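Local coordinates for protein alpha-amylase (Eisenia fetida, PDB 6M4K) that probably cleaves internal alpha-1,4-glucosidic linkages in starch and related polysaccharides, as a calcium- and chloride-dependent glycoside hydrolase of family 13, at residues 344-349 and 362-367. Sequence-based numbering, arbitrary orientation. Where two conformers were deposited one is given.
Sequences SSYNWP and VGPPTN. With SO4 (sulfate ion), chain E.
In the connection between strand 339-344, the eighth of the catalytic TIM barrel, and helix 389-401, two loops joined through the short strands 352-353 and 356-357 pack together, Tyr346 lying against the backbone of Gly363 and Pro364. Tyr346 OH donates a hydrogen bond of 2.8 Å to Val362 O; the carbonyl oxygen sits at the ring's edge and accepts the bond on a lone pair, in the carbonyl plane, with a C=O...donor angle of 133°. One ring face is covered by Pro364, whose CA makes a CH-pi contact 3.5 Å from the ring centroid and only 9° off the normal. A chi1 of 61°, with CG between the backbone N and the carbonyl carbon, turns the ring toward the 362-365 backbone for both contacts. Pro365 CD packs 3.5 Å from Tyr346 CB. Phe23 meets the tyrosine with its ring nearly parallel. Without the phenol, as with an alanine here, Val362 O would probably lose this donor and a gap would open beside Pro364 and Pro365. Farther along, Val362 CG1 meets Trp348 CB at 4.1 Å and Pro349 CD at 4.2 Å, while Trp348 NE1 is hydrogen-bonded to Asp357. A water lies 2.8 Å from both Asn347 O and Gly363 O and bridges the two backbones. Away from the calcium site, the contact is loop packing in the beta-to-alpha connection after the last strand of a GH13 TIM barrel.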
loop_
_atom_site.group_PDB
_atom_site.type_symbol
_atom_site.label_atom_id
_atom_site.label_comp_id
_atom_site.label_asym_id
_atom_site.label_seq_id
_atom_site.Cartn_x
_atom_site.Cartn_y
_atom_site.Cartn_z
ATOM N N SER A 344 0.175 6.827 -2.446
ATOM C CA SER A 344 0.473 8.108 -3.080
ATOM C C SER A 344 -0.398 8.220 -4.322
ATOM O O SER A 344 -0.295 7.391 -5.233
ATOM C CB SER A 344 1.959 8.251 -3.421
ATOM O OG SER A 344 2.270 9.616 -3.661
ATOM N N SER A 345 -1.262 9.238 -4.343
ATOM C CA SER A 345 -2.415 9.272 -5.235
ATOM C C SER A 345 -2.331 10.379 -6.278
ATOM O O SER A 345 -1.536 11.319 -6.179
ATOM C CB SER A 345 -3.691 9.523 -4.427
ATOM O OG SER A 345 -3.786 8.631 -3.336
ATOM N N TYR A 346 -3.235 10.273 -7.250
ATOM C CA TYR A 346 -3.553 11.396 -8.113
ATOM C C TYR A 346 -5.006 11.812 -7.905
ATOM O O TYR A 346 -5.852 11.030 -7.473
ATOM C CB TYR A 346 -3.270 11.071 -9.584
ATOM C CG TYR A 346 -4.040 9.907 -10.188
ATOM C CD1 TYR A 346 -5.363 10.067 -10.594
ATOM C CD2 TYR A 346 -3.436 8.663 -10.396
ATOM C CE1 TYR A 346 -6.063 9.031 -11.170
ATOM C CE2 TYR A 346 -4.133 7.619 -10.979
ATOM C CZ TYR A 346 -5.448 7.804 -11.371
ATOM O OH TYR A 346 -6.124 6.773 -11.966
ATOM N N ASN A 347 -5.289 13.068 -8.245
ATOM C CA ASN A 347 -6.641 13.601 -8.171
ATOM C C ASN A 347 -7.448 13.176 -9.392
ATOM O O ASN A 347 -6.914 12.977 -10.482
ATOM C CB ASN A 347 -6.564 15.127 -8.098
ATOM C CG ASN A 347 -7.796 15.755 -7.476
ATOM O OD1 ASN A 347 -8.703 15.070 -7.019
ATOM N ND2 ASN A 347 -7.817 17.084 -7.444
ATOM N N TRP A 348 -8.748 13.043 -9.198
ATOM C CA TRP A 348 -9.651 12.733 -10.294
ATOM C C TRP A 348 -11.020 13.269 -9.918
ATOM O O TRP A 348 -11.264 13.585 -8.748
ATOM C CB TRP A 348 -9.697 11.220 -10.584
ATOM C CG TRP A 348 -10.596 10.418 -9.673
ATOM C CD1 TRP A 348 -11.889 10.026 -9.923
ATOM C CD2 TRP A 348 -10.265 9.891 -8.376
ATOM N NE1 TRP A 348 -12.378 9.295 -8.860
ATOM C CE2 TRP A 348 -11.402 9.203 -7.899
ATOM C CE3 TRP A 348 -9.115 9.933 -7.574
ATOM C CZ2 TRP A 348 -11.424 8.569 -6.663
ATOM C CZ3 TRP A 348 -9.142 9.292 -6.339
ATOM C CH2 TRP A 348 -10.292 8.627 -5.900
ATOM N N PRO A 349 -11.945 13.442 -10.919
ATOM C CA PRO A 349 -13.246 14.065 -10.591
ATOM C C PRO A 349 -14.203 13.088 -9.923
ATOM O O PRO A 349 -15.233 12.675 -10.482
ATOM C CB PRO A 349 -13.735 14.531 -11.968
ATOM C CG PRO A 349 -13.186 13.504 -12.900
ATOM C CD PRO A 349 -11.803 13.194 -12.365
ATOM N N VAL A 362 -11.263 6.938 -14.043
ATOM C CA VAL A 362 -10.365 7.917 -14.637
ATOM C C VAL A 362 -8.923 7.572 -14.298
ATOM O O VAL A 362 -8.588 7.288 -13.139
ATOM C CB VAL A 362 -10.759 9.332 -14.188
ATOM C CG1 VAL A 362 -9.700 10.339 -14.602
ATOM C CG2 VAL A 362 -12.128 9.717 -14.785
ATOM N N GLY A 363 -8.072 7.566 -15.320
ATOM C CA GLY A 363 -6.664 7.290 -15.175
ATOM C C GLY A 363 -5.866 8.472 -14.667
ATOM O O GLY A 363 -6.409 9.519 -14.292
ATOM N N PRO A 364 -4.547 8.321 -14.636
ATOM C CA PRO A 364 -3.684 9.349 -14.070
ATOM C C PRO A 364 -3.697 10.621 -14.900
ATOM O O PRO A 364 -4.201 10.634 -16.036
ATOM C CB PRO A 364 -2.294 8.687 -14.118
ATOM C CG PRO A 364 -2.390 7.729 -15.231
ATOM C CD PRO A 364 -3.775 7.182 -15.153
ATOM N N PRO A 365 -3.141 11.703 -14.352
ATOM C CA PRO A 365 -3.021 12.958 -15.111
ATOM C C PRO A 365 -2.386 12.721 -16.469
ATOM O O PRO A 365 -1.333 12.084 -16.596
ATOM C CB PRO A 365 -2.135 13.822 -14.207
ATOM C CG PRO A 365 -2.463 13.342 -12.807
ATOM C CD PRO A 365 -2.629 11.842 -12.975
ATOM N N THR A 366 -3.045 13.236 -17.501
ATOM C CA THR A 366 -2.711 12.887 -18.866
ATOM C C THR A 366 -3.007 14.072 -19.771
ATOM O O THR A 366 -3.907 14.875 -19.500
ATOM C CB THR A 366 -3.522 11.660 -19.327
ATOM O OG1 THR A 366 -3.131 11.277 -20.651
ATOM C CG2 THR A 366 -5.032 11.942 -19.306
ATOM N N ASN A 367 -2.229 14.208 -20.820
ATOM C CA ASN A 367 -2.616 15.178 -21.829
ATOM C C ASN A 367 -3.538 14.565 -22.865
ATOM O O ASN A 367 -4.032 15.279 -23.743
ATOM C CB ASN A 367 -1.379 15.810 -22.460
ATOM C CG ASN A 367 -0.643 16.699 -21.488
ATOM O OD1 ASN A 367 -1.262 17.354 -20.649
ATOM N ND2 ASN A 367 0.681 16.711 -21.574
HETATM S S SO4 E . 3.892 17.186 -19.000
HETATM O O1 SO4 E . 2.962 17.663 -17.986
HETATM O O2 SO4 E . 4.462 15.890 -18.639
HETATM O O3 SO4 E . 4.969 18.164 -19.148
HETATM O O4 SO4 E . 3.184 17.046 -20.268
HETATM O O HOH W 1 -6.374 12.083 -13.113
#